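Local coordinates for protein LRIM1 (Anopheles gambiae, PDB 3O53), which acts in mosquito complement-like immunity as the leucine-rich repeat partner of APL1C in a heterodimeric complex, this chain being the leucine-rich repeat domain of LRIM1, at residues A[9-19]-A[35-46]. Numbering follows the deposited sequence.
With NAG (2-acetamido-2-deoxy-beta-D-glucopyranose), chain C.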
loop_
_atom_site.group_PDB
_atom_site.type_symbol
_atom_site.label_atom_id
_atom_site.label_comp_id
_atom_site.label_asym_id
_atom_site.label_seq_id
_atom_site.Cartn_x
_atom_site.Cartn_y
_atom_site.Cartn_z
ATOM N N GLY A 9 -27.056 18.059 11.367
ATOM C CA GLY A 9 -27.864 17.260 10.468
ATOM C C GLY A 9 -27.826 15.804 10.890
ATOM O O GLY A 9 -28.217 15.471 12.006
ATOM N N ASN A 10 -27.339 14.936 10.007
ATOM C CA ASN A 10 -27.285 13.507 10.295
ATOM C C ASN A 10 -25.885 13.034 10.677
ATOM O O ASN A 10 -25.561 11.848 10.555
ATOM C CB ASN A 10 -27.808 12.698 9.104
ATOM C CG ASN A 10 -26.966 12.884 7.846
ATOM O OD1 ASN A 10 -25.879 13.463 7.884
ATOM N ND2 ASN A 10 -27.471 12.387 6.724
ATOM N N ARG A 11 -25.055 13.956 11.149
ATOM C CA ARG A 11 -23.714 13.588 11.576
ATOM C C ARG A 11 -23.493 14.014 13.018
ATOM O O ARG A 11 -23.700 15.168 13.379
ATOM C CB ARG A 11 -22.650 14.175 10.641
ATOM C CG ARG A 11 -22.322 15.632 10.862
ATOM C CD ARG A 11 -21.240 16.096 9.898
ATOM N NE ARG A 11 -21.612 15.875 8.504
ATOM C CZ ARG A 11 -20.861 16.225 7.464
ATOM N NH1 ARG A 11 -19.689 16.816 7.656
ATOM N NH2 ARG A 11 -21.281 15.983 6.229
ATOM N N TYR A 12 -23.094 13.048 13.838
ATOM C CA TYR A 12 -22.929 13.247 15.270
ATOM C C TYR A 12 -21.478 13.065 15.690
ATOM O O TYR A 12 -20.733 12.296 15.077
ATOM C CB TYR A 12 -23.774 12.236 16.031
ATOM C CG TYR A 12 -25.263 12.364 15.826
ATOM C CD1 TYR A 12 -26.078 12.857 16.838
ATOM C CD2 TYR A 12 -25.860 11.967 14.637
ATOM C CE1 TYR A 12 -27.441 12.964 16.671
ATOM C CE2 TYR A 12 -27.224 12.076 14.457
ATOM C CZ TYR A 12 -28.010 12.572 15.481
ATOM O OH TYR A 12 -29.369 12.681 15.318
ATOM N N LYS A 13 -21.094 13.753 16.758
ATOM C CA LYS A 13 -19.739 13.677 17.280
ATOM C C LYS A 13 -19.822 13.593 18.794
ATOM O O LYS A 13 -20.639 14.271 19.412
ATOM C CB LYS A 13 -18.936 14.902 16.835
ATOM C CG LYS A 13 -17.533 15.011 17.415
ATOM C CD LYS A 13 -16.665 15.917 16.542
ATOM C CE LYS A 13 -15.605 16.657 17.341
ATOM N NZ LYS A 13 -14.676 15.760 18.075
ATOM N N ILE A 14 -18.996 12.742 19.392
ATOM C CA ILE A 14 -19.024 12.557 20.833
ATOM C C ILE A 14 -17.635 12.801 21.411
ATOM O O ILE A 14 -16.647 12.270 20.913
ATOM C CB ILE A 14 -19.521 11.146 21.208
ATOM C CG1 ILE A 14 -20.781 10.807 20.403
ATOM C CG2 ILE A 14 -19.791 11.063 22.696
ATOM C CD1 ILE A 14 -21.457 9.521 20.810
ATOM N N GLU A 15 -17.568 13.620 22.456
ATOM C CA GLU A 15 -16.299 13.960 23.086
ATOM C C GLU A 15 -16.361 13.727 24.589
ATOM O O GLU A 15 -17.440 13.648 25.177
ATOM C CB GLU A 15 -15.944 15.423 22.818
ATOM C CG GLU A 15 -15.965 15.816 21.354
ATOM C CD GLU A 15 -15.535 17.252 21.135
ATOM O OE1 GLU A 15 -16.041 17.887 20.189
ATOM O OE2 GLU A 15 -14.695 17.746 21.914
ATOM N N LYS A 16 -15.192 13.621 25.208
ATOM C CA LYS A 16 -15.104 13.434 26.647
ATOM C C LYS A 16 -15.823 12.162 27.084
ATOM O O LYS A 16 -16.466 12.135 28.133
ATOM C CB LYS A 16 -15.676 14.655 27.376
ATOM C CG LYS A 16 -14.964 15.950 27.016
ATOM C CD LYS A 16 -15.291 17.082 27.973
ATOM C CE LYS A 16 -14.378 18.274 27.727
ATOM N NZ LYS A 16 -14.722 19.442 28.581
ATOM N N VAL A 17 -15.705 11.112 26.270
ATOM C CA VAL A 17 -16.232 9.797 26.623
ATOM C C VAL A 17 -15.103 8.886 27.077
ATOM O O VAL A 17 -13.930 9.173 26.849
ATOM C CB VAL A 17 -16.943 9.118 25.440
ATOM C CG1 VAL A 17 -18.207 9.864 25.081
ATOM C CG2 VAL A 17 -16.006 9.022 24.235
ATOM N N THR A 18 -15.470 7.779 27.713
ATOM C CA THR A 18 -14.501 6.829 28.227
ATOM C C THR A 18 -15.097 5.439 28.084
ATOM O O THR A 18 -16.271 5.299 27.754
ATOM C CB THR A 18 -14.208 7.077 29.717
ATOM O OG1 THR A 18 -15.314 6.618 30.503
ATOM C CG2 THR A 18 -13.987 8.553 29.991
ATOM N N ASP A 19 -14.299 4.413 28.340
ATOM C CA ASP A 19 -14.813 3.050 28.328
ATOM C C ASP A 19 -16.004 2.923 29.287
ATOM O O ASP A 19 -16.933 2.156 29.040
ATOM C CB ASP A 19 -13.714 2.062 28.726
ATOM C CG ASP A 19 -12.564 2.035 27.735
ATOM O OD1 ASP A 19 -12.778 2.392 26.554
ATOM O OD2 ASP A 19 -11.446 1.646 28.135
ATOM N N ASN A 35 -31.444 8.702 12.454
ATOM C CA ASN A 35 -30.798 9.861 11.866
ATOM C C ASN A 35 -29.271 9.829 11.925
ATOM O O ASN A 35 -28.618 10.799 11.534
ATOM C CB ASN A 35 -31.280 11.126 12.558
ATOM C CG ASN A 35 -30.851 12.373 11.830
ATOM O OD1 ASN A 35 -30.863 12.419 10.601
ATOM N ND2 ASN A 35 -30.457 13.390 12.580
ATOM N N VAL A 36 -28.702 8.732 12.414
ATOM C CA VAL A 36 -27.248 8.641 12.562
ATOM C C VAL A 36 -26.600 8.058 11.308
ATOM O O VAL A 36 -26.534 6.840 11.130
ATOM C CB VAL A 36 -26.846 7.795 13.789
ATOM C CG1 VAL A 36 -25.320 7.750 13.936
ATOM C CG2 VAL A 36 -27.496 8.351 15.050
ATOM N N LYS A 37 -26.131 8.945 10.438
ATOM C CA LYS A 37 -25.433 8.538 9.226
ATOM C C LYS A 37 -23.921 8.549 9.435
ATOM O O LYS A 37 -23.203 7.732 8.877
ATOM C CB LYS A 37 -25.798 9.460 8.059
ATOM C CG LYS A 37 -24.854 9.321 6.867
ATOM C CD LYS A 37 -25.276 10.177 5.685
ATOM C CE LYS A 37 -26.524 9.635 5.006
ATOM N NZ LYS A 37 -26.679 10.192 3.626
ATOM N N GLU A 38 -23.428 9.480 10.234
ATOM C CA GLU A 38 -22.004 9.514 10.525
ATOM C C GLU A 38 -21.813 9.694 12.019
ATOM O O GLU A 38 -22.494 10.504 12.638
ATOM C CB GLU A 38 -21.319 10.646 9.741
ATOM C CG GLU A 38 -21.612 10.617 8.242
ATOM C CD GLU A 38 -20.705 11.541 7.427
ATOM O OE1 GLU A 38 -19.708 12.056 7.982
ATOM O OE2 GLU A 38 -20.992 11.746 6.224
ATOM N N LEU A 39 -20.911 8.912 12.601
ATOM C CA LEU A 39 -20.569 9.046 14.011
ATOM C C LEU A 39 -19.071 9.259 14.147
ATOM O O LEU A 39 -18.273 8.484 13.623
ATOM C CB LEU A 39 -20.986 7.801 14.799
ATOM C CG LEU A 39 -20.638 7.838 16.290
ATOM C CD1 LEU A 39 -21.271 9.054 16.952
ATOM C CD2 LEU A 39 -21.069 6.550 17.011
ATOM N N ASP A 40 -18.698 10.305 14.870
ATOM C CA ASP A 40 -17.302 10.661 15.056
ATOM C C ASP A 40 -16.925 10.526 16.528
ATOM O O ASP A 40 -17.417 11.268 17.374
ATOM C CB ASP A 40 -17.068 12.095 14.569
ATOM C CG ASP A 40 -15.638 12.550 14.757
ATOM O OD1 ASP A 40 -14.774 11.701 15.056
ATOM O OD2 ASP A 40 -15.378 13.763 14.603
ATOM N N LEU A 41 -16.060 9.561 16.826
ATOM C CA LEU A 41 -15.618 9.311 18.195
ATOM C C LEU A 41 -14.132 9.601 18.375
ATOM O O LEU A 41 -13.518 9.147 19.340
ATOM C CB LEU A 41 -15.896 7.855 18.584
ATOM C CG LEU A 41 -17.340 7.388 18.415
ATOM C CD1 LEU A 41 -17.496 5.956 18.895
ATOM C CD2 LEU A 41 -18.291 8.307 19.161
ATOM N N SER A 42 -13.556 10.356 17.448
ATOM C CA SER A 42 -12.113 10.580 17.440
ATOM C C SER A 42 -11.634 11.365 18.655
ATOM O O SER A 42 -12.379 12.159 19.226
ATOM C CB SER A 42 -11.705 11.316 16.163
ATOM O OG SER A 42 -12.522 12.453 15.953
ATOM N N GLY A 43 -10.385 11.131 19.047
ATOM C CA GLY A 43 -9.738 11.938 20.069
ATOM C C GLY A 43 -9.933 11.455 21.495
ATOM O O GLY A 43 -9.307 11.967 22.420
ATOM N N ASN A 44 -10.796 10.466 21.678
ATOM C CA ASN A 44 -11.094 9.962 23.012
ATOM C C ASN A 44 -10.123 8.871 23.444
ATOM O O ASN A 44 -9.281 8.440 22.659
ATOM C CB ASN A 44 -12.524 9.454 23.044
ATOM C CG ASN A 44 -13.528 10.575 22.919
ATOM O OD1 ASN A 44 -13.599 11.456 23.777
ATOM N ND2 ASN A 44 -14.305 10.558 21.845
ATOM N N PRO A 45 -10.221 8.444 24.711
ATOM C CA PRO A 45 -9.400 7.361 25.258
ATOM C C PRO A 45 -10.084 6.000 25.194
ATOM O O PRO A 45 -9.806 5.144 26.034
ATOM C CB PRO A 45 -9.232 7.772 26.719
ATOM C CG PRO A 45 -10.486 8.524 27.043
ATOM C CD PRO A 45 -11.007 9.120 25.759
ATOM N N LEU A 46 -10.973 5.805 24.226
ATOM C CA LEU A 46 -11.663 4.529 24.088
ATOM C C LEU A 46 -10.670 3.411 23.782
ATOM O O LEU A 46 -9.843 3.534 22.881
ATOM C CB LEU A 46 -12.716 4.601 22.987
ATOM C CG LEU A 46 -13.838 5.608 23.223
ATOM C CD1 LEU A 46 -14.765 5.671 22.023
ATOM C CD2 LEU A 46 -14.612 5.250 24.484
HETATM C C1 NAG C . -11.673 11.446 11.549
HETATM C C2 NAG C . -11.650 12.069 10.164
HETATM C C3 NAG C . -10.315 12.760 9.934
HETATM C C4 NAG C . -9.987 13.703 11.083
HETATM C C5 NAG C . -10.101 12.994 12.422
HETATM C C6 NAG C . -9.882 13.979 13.562
HETATM C C7 NAG C . -12.799 10.956 8.322
HETATM C C8 NAG C . -12.746 9.783 7.397
HETATM N N2 NAG C . -11.789 11.027 9.179
HETATM O O3 NAG C . -10.353 13.429 8.700
HETATM O O4 NAG C . -8.670 14.151 10.922
HETATM O O5 NAG C . -11.377 12.403 12.542
HETATM O O6 NAG C . -10.903 14.954 13.524
HETATM O O7 NAG C . -13.721 11.774 8.267
HETATM O O HOH W 1 -23.658 13.497 5.973
HETATM O O HOH W 2 -25.891 13.232 4.192
HETATM O O HOH W 3 -15.125 12.948 18.373
HETATM O O HOH W 4 -11.538 5.064 28.373
#
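Tyr12 and Glu38 meet through their backbones, Tyr12 N to Glu38 O at 2.9 Å. Asp40 N to Tyr12 O and Ile14 N to Asp40 O continue the parallel pairing of strands 11-15 and 38-40, and Asn10 O takes both Lys37 N and Glu38 N. Past the end of strand 38-40 the Asn44 amide takes over: its ND2 gives to Ile14 O (3.0 Å), in the amide plane, and to Leu41 O, while OD1 accepts Val17 N from well above the carbonyl plane. Val17 CG2 presses on this amide, 3.2 Å from Asn44 CG. At the other end Asn35, with CG anti to the backbone N (chi1 -169°), sends ND2 to both Tyr12 OH (3.0 Å) and Gly9 O; amide and ring stand 79° apart. Val36 CG2 makes an off-centre CH-pi contact with that ring. On the same side Ile14 CD1 meets Leu39 CD1 (3.9 Å), and Leu41 CD2 lies beside Ile14; helix 22-30 packs against Tyr12, Val36 and Leu39 through Leu29. The other face is polar: Lys13 lies alongside Asp40, but its NZ salt-bridges Glu15 OE1 (3.3 Å) and stays 4.1 Å from Asp40 OD2, while Asp40 OD1 holds Ser42 N in an Asx turn. Asn68, one turn on, binds Leu41 O with ND2 much as Asn44 binds Ile14 O, and its OD1 accepts Leu46 N: the row of stacked consensus asparagines characteristic of leucine-rich repeat solenoids.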